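Local coordinates for putative alpha-galactosidase (Bacteroides fragilis, PDB 4NZJ), which probably hydrolyses terminal, non-reducing alpha-D-galactose residues from alpha-galactosides, as a member of glycoside hydrolase family 27, at residues G338-Q341 with E342-K345; Y169-D172 with Y173-R177. All blocks are in the same frame, centred on the assembly; numbering follows the deposited sequence. Where two conformers were deposited one is given.

In the fold
Both contacts lie in the TIM-barrel part of the chain but hold different elements: interaction 1 starts helix 341-353, after barrel strand 315-317, while interaction 2 spans the end of helix 166-176, between barrel strands 138-140 and 180-186. Their centres are about 33 Å apart and their nearest atoms about 25 Å, so the two do not meet. Each is partly buried. At the helix start, backbone N-H groups are met by the side-chain oxygens of Thr340, Gln343 and Tyr344. Both include i to i+4 backbone bonds, but in interaction 2 these carry the contact; Val170, Ala171 and Leu174 form its buried side, and an aspartate, a histidine, a glutamate and an arginine lie among its more exposed residues.

Interaction 1: residues G338-Q341 with E342-K345; sequences GCTQ and EQYK
Thr340 and Gln343 form a capping box at the start of helix 341-353, in the barrel domain: Thr340 is the N-cap, and each residue's side chain accepts from the other's backbone N-H. With chi1 at 72°, Thr340 OG1 sits between its own N and carbonyl carbon, where Gln343 N reaches it at 3.1 Å. Followed outward, Gln343 starts with CB close to Thr340 OG1 and O. Gln343 CG passes Thr340 OG1 at 3.3 Å, and the chain then runs on extended, crossing the threonine at a slant, with Gln343 CD 3.5 Å from Thr340 OG1. At the tip, Gln343 OE1 accepts from Thr340 N at 2.9 Å in a nearly straight bond, though the donor is tilted 31° from the amide's carbonyl plane. A water also donates to Gln343 OE1, at 2.7 Å; two donors thus grip this oxygen, which probably helps to set the amide's rotation.

One residue on, Tyr344 N bonds to Thr340 O, and Lys345 N to Gln341 O, in the first turn of the helix. The tyrosine ring folds back against Cys339, whose CB stands over one face, 3.8 Å from the Tyr344 ring centroid, while SG lies oblique to the ring. The carboxylate of Asp281 and the backbone N of Asp326 also bond to the tyrosine hydroxyl. Cys339 N donates to Tyr344 OH at 3.2 Å, almost in line.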
loop_
_atom_site.group_PDB
_atom_site.type_symbol
_atom_site.label_atom_id
_atom_site.label_comp_id
_atom_site.label_asym_id
_atom_site.label_seq_id
_atom_site.Cartn_x
_atom_site.Cartn_y
_atom_site.Cartn_z
ATOM N N GLY A 338 -4.824 2.404 22.304
ATOM C CA GLY A 338 -3.983 1.867 21.230
ATOM C C GLY A 338 -3.661 0.396 21.405
ATOM O O GLY A 338 -4.308 -0.302 22.185
ATOM N N CYS A 339 -2.660 -0.074 20.664
ATOM C CA CYS A 339 -2.232 -1.471 20.714
ATOM C C CYS A 339 -0.799 -1.590 21.229
ATOM O O CYS A 339 -0.082 -0.596 21.348
ATOM C CB CYS A 339 -2.326 -2.097 19.324
ATOM S SG CYS A 339 -3.972 -1.970 18.568
ATOM N N THR A 340 -0.383 -2.815 21.530
ATOM C CA THR A 340 0.992 -3.068 21.947
ATOM C C THR A 340 1.912 -3.126 20.728
ATOM O O THR A 340 1.450 -3.251 19.593
ATOM C CB THR A 340 1.123 -4.391 22.725
ATOM O OG1 THR A 340 0.984 -5.500 21.828
ATOM C CG2 THR A 340 0.074 -4.482 23.833
ATOM N N GLN A 341 3.218 -3.042 20.975
ATOM C CA GLN A 341 4.216 -3.114 19.904
ATOM C C GLN A 341 4.069 -4.419 19.124
ATOM O O GLN A 341 4.090 -4.420 17.894
ATOM C CB GLN A 341 5.634 -2.989 20.483
ATOM C CG GLN A 341 6.782 -3.220 19.501
ATOM C CD GLN A 341 7.029 -2.052 18.558
ATOM O OE1 GLN A 341 6.542 -0.939 18.771
ATOM N NE2 GLN A 341 7.810 -2.302 17.510
ATOM N N GLU A 342 3.926 -5.527 19.841
ATOM C CA GLU A 342 3.777 -6.821 19.181
ATOM C C GLU A 342 2.501 -6.878 18.349
ATOM O O GLU A 342 2.500 -7.425 17.245
ATOM C CB GLU A 342 3.785 -7.965 20.195
ATOM C CG GLU A 342 4.042 -9.324 19.555
ATOM C CD GLU A 342 5.491 -9.478 19.108
ATOM O OE1 GLU A 342 6.334 -9.820 19.963
ATOM O OE2 GLU A 342 5.788 -9.262 17.911
ATOM N N GLN A 343 1.423 -6.289 18.863
ATOM C CA GLN A 343 0.167 -6.241 18.113
ATOM C C GLN A 343 0.326 -5.439 16.824
ATOM O O GLN A 343 -0.110 -5.864 15.764
ATOM C CB GLN A 343 -0.947 -5.665 18.979
ATOM C CG GLN A 343 -1.477 -6.668 19.980
ATOM C CD GLN A 343 -2.417 -6.067 20.991
ATOM O OE1 GLN A 343 -2.453 -4.853 21.186
ATOM N NE2 GLN A 343 -3.167 -6.925 21.675
ATOM N N TYR A 344 0.974 -4.283 16.914
ATOM C CA TYR A 344 1.279 -3.502 15.721
ATOM C C TYR A 344 2.145 -4.265 14.709
ATOM O O TYR A 344 1.917 -4.184 13.512
ATOM C CB TYR A 344 1.963 -2.185 16.087
ATOM C CG TYR A 344 1.053 -1.144 16.701
ATOM C CD1 TYR A 344 -0.224 -0.898 16.191
ATOM C CD2 TYR A 344 1.489 -0.373 17.772
ATOM C CE1 TYR A 344 -1.039 0.076 16.748
ATOM C CE2 TYR A 344 0.680 0.600 18.333
ATOM C CZ TYR A 344 -0.582 0.822 17.817
ATOM O OH TYR A 344 -1.379 1.788 18.388
ATOM N N LYS A 345 3.135 -5.003 15.196
ATOM C CA LYS A 345 3.989 -5.809 14.324
ATOM C C LYS A 345 3.177 -6.887 13.594
ATOM O O LYS A 345 3.359 -7.109 12.397
ATOM C CB LYS A 345 5.133 -6.434 15.131
ATOM C CG LYS A 345 6.023 -7.410 14.373
ATOM C CD LYS A 345 6.829 -6.750 13.272
ATOM C CE LYS A 345 7.657 -7.768 12.492
ATOM N NZ LYS A 345 8.631 -8.497 13.343
HETATM O O HOH W 1 -4.236 -3.715 22.914
#

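Interaction 2: residues Y169-D172 with Y173-R177; sequences YVAD and YLHER
Tyr173 N bonds to Tyr169 O at 3.0 Å, the first of four consecutive i to i+4 bonds in the last turns of helix 166-176, the helix of a beta-alpha-beta unit in the TIM barrel. The Tyr173 side chain swings out from the helix, CG anti to the backbone N (chi1 -170°), and packs on Leu120 of helix 116-128, where its hydroxyl bonds to Asp124.

Leu174 follows on the buried side. Its N bonds to Val170 O. Leu174 CD1 also rests against Val170 O at 3.4 Å, and the valine's own methyl CG1 is farther off; Leu181 of strand 180-186 lies against Leu174 and Ala171.

The N-H of His175 reaches Ala171 O, with N and O 2.8 Å apart. This carbonyl oxygen also sits over one face of the imidazole, Ala171 O being 3.1 Å from His175 CG and displaced toward the rim. In the ring plane, a water lies 2.8 Å from His175 ND1 and donates to Asp172 OD1, linking the two side chains about one turn apart. At the other ring nitrogen, His175 NE2 hydrogen-bonds to Asp215 OD2, while Asp172 OD2 makes a salt bridge with Lys168.

Glu176 N closes the series on Asp172 O. Its side chain is extended and, in the conformer given, lies back along that carbonyl, with Glu176 CG 3.2 Å from Asp172 O.

Arg177 N bonds to Leu174 O. The guanidinium turns back and lays its face on the Tyr173 ring. In the given conformer of Glu176, OE1 makes a salt bridge with Arg177 NH1 through a weak hydrogen bond. Arg177 NH1 stands 3.5 Å above the centre of the Tyr173 ring, and Arg177 NH1 donates to Tyr173 O at 3.0 Å.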
loop_
_atom_site.group_PDB
_atom_site.type_symbol
_atom_site.label_atom_id
_atom_site.label_comp_id
_atom_site.label_asym_id
_atom_site.label_seq_id
_atom_site.Cartn_x
_atom_site.Cartn_y
_atom_site.Cartn_z
ATOM N N TYR A 169 0.852 22.772 -7.073
ATOM C CA TYR A 169 2.133 23.060 -6.421
ATOM C C TYR A 169 2.589 21.859 -5.587
ATOM O O TYR A 169 3.753 21.456 -5.624
ATOM C CB TYR A 169 2.048 24.314 -5.543
ATOM C CG TYR A 169 3.394 24.700 -4.971
ATOM C CD1 TYR A 169 3.852 24.145 -3.779
ATOM C CD2 TYR A 169 4.226 25.596 -5.637
ATOM C CE1 TYR A 169 5.094 24.475 -3.265
ATOM C CE2 TYR A 169 5.466 25.931 -5.131
ATOM C CZ TYR A 169 5.895 25.371 -3.947
ATOM O OH TYR A 169 7.133 25.715 -3.444
ATOM N N VAL A 170 1.659 21.295 -4.830
ATOM C CA VAL A 170 1.932 20.130 -3.996
ATOM C C VAL A 170 2.326 18.935 -4.871
ATOM O O VAL A 170 3.328 18.270 -4.610
ATOM C CB VAL A 170 0.708 19.779 -3.118
ATOM C CG1 VAL A 170 0.948 18.504 -2.328
ATOM C CG2 VAL A 170 0.376 20.944 -2.189
ATOM N N ALA A 171 1.545 18.681 -5.918
ATOM C CA ALA A 171 1.843 17.582 -6.846
ATOM C C ALA A 171 3.254 17.708 -7.423
ATOM O O ALA A 171 4.012 16.733 -7.472
ATOM C CB ALA A 171 0.818 17.532 -7.962
ATOM N N ASP A 172 3.608 18.918 -7.843
ATOM C CA ASP A 172 4.920 19.162 -8.443
ATOM C C ASP A 172 6.045 18.886 -7.446
ATOM O O ASP A 172 7.051 18.262 -7.795
ATOM C CB ASP A 172 5.019 20.600 -8.952
ATOM C CG ASP A 172 4.190 20.850 -10.211
ATOM O OD1 ASP A 172 3.698 19.893 -10.832
ATOM O OD2 ASP A 172 4.044 22.027 -10.592
ATOM N N TYR A 173 5.872 19.350 -6.212
ATOM C CA TYR A 173 6.849 19.115 -5.152
ATOM C C TYR A 173 7.047 17.622 -4.920
ATOM O O TYR A 173 8.185 17.143 -4.816
ATOM C CB TYR A 173 6.395 19.802 -3.856
ATOM C CG TYR A 173 7.420 19.825 -2.752
ATOM C CD1 TYR A 173 7.575 18.742 -1.892
ATOM C CD2 TYR A 173 8.224 20.942 -2.547
ATOM C CE1 TYR A 173 8.512 18.767 -0.869
ATOM C CE2 TYR A 173 9.162 20.975 -1.527
ATOM C CZ TYR A 173 9.298 19.895 -0.687
ATOM O OH TYR A 173 10.231 19.935 0.321
ATOM N N LEU A 174 5.935 16.898 -4.849
ATOM C CA LEU A 174 5.963 15.447 -4.654
ATOM C C LEU A 174 6.635 14.737 -5.828
ATOM O O LEU A 174 7.511 13.905 -5.629
ATOM C CB LEU A 174 4.547 14.896 -4.427
ATOM C CG LEU A 174 4.060 14.844 -2.970
ATOM C CD1 LEU A 174 4.399 16.098 -2.182
ATOM C CD2 LEU A 174 2.560 14.565 -2.928
ATOM N N HIS A 175 6.237 15.077 -7.050
ATOM C CA HIS A 175 6.771 14.403 -8.242
ATOM C C HIS A 175 8.279 14.586 -8.395
ATOM O O HIS A 175 8.982 13.658 -8.797
ATOM C CB HIS A 175 6.091 14.919 -9.508
ATOM C CG HIS A 175 4.646 14.556 -9.610
ATOM N ND1 HIS A 175 3.765 15.263 -10.397
ATOM C CD2 HIS A 175 3.918 13.586 -9.007
ATOM C CE1 HIS A 175 2.558 14.735 -10.286
ATOM N NE2 HIS A 175 2.623 13.716 -9.450
ATOM N N GLU A 176 8.767 15.775 -8.056
ATOM C CA GLU A 176 10.202 16.068 -8.091
ATOM C C GLU A 176 10.986 15.131 -7.176
ATOM O O GLU A 176 12.184 14.934 -7.364
ATOM C CB GLU A 176 10.464 17.521 -7.675
ATOM C CG GLU A 176 10.102 18.551 -8.732
ATOM C CD GLU A 176 9.963 19.952 -8.162
ATOM O OE1 GLU A 176 10.447 20.196 -7.034
ATOM O OE2 GLU A 176 9.364 20.812 -8.843
ATOM N N ARG A 177 10.302 14.567 -6.183
ATOM C CA ARG A 177 10.900 13.682 -5.192
ATOM C C ARG A 177 10.451 12.221 -5.338
ATOM O O ARG A 177 10.764 11.371 -4.494
ATOM C CB ARG A 177 10.577 14.221 -3.797
ATOM C CG ARG A 177 11.321 15.512 -3.506
ATOM C CD ARG A 177 10.659 16.356 -2.434
ATOM N NE ARG A 177 11.414 17.589 -2.226
ATOM C CZ ARG A 177 11.382 18.652 -3.026
ATOM N NH1 ARG A 177 10.599 18.690 -4.099
ATOM N NH2 ARG A 177 12.130 19.709 -2.738
HETATM O O HOH W 2 4.893 17.465 -11.791
#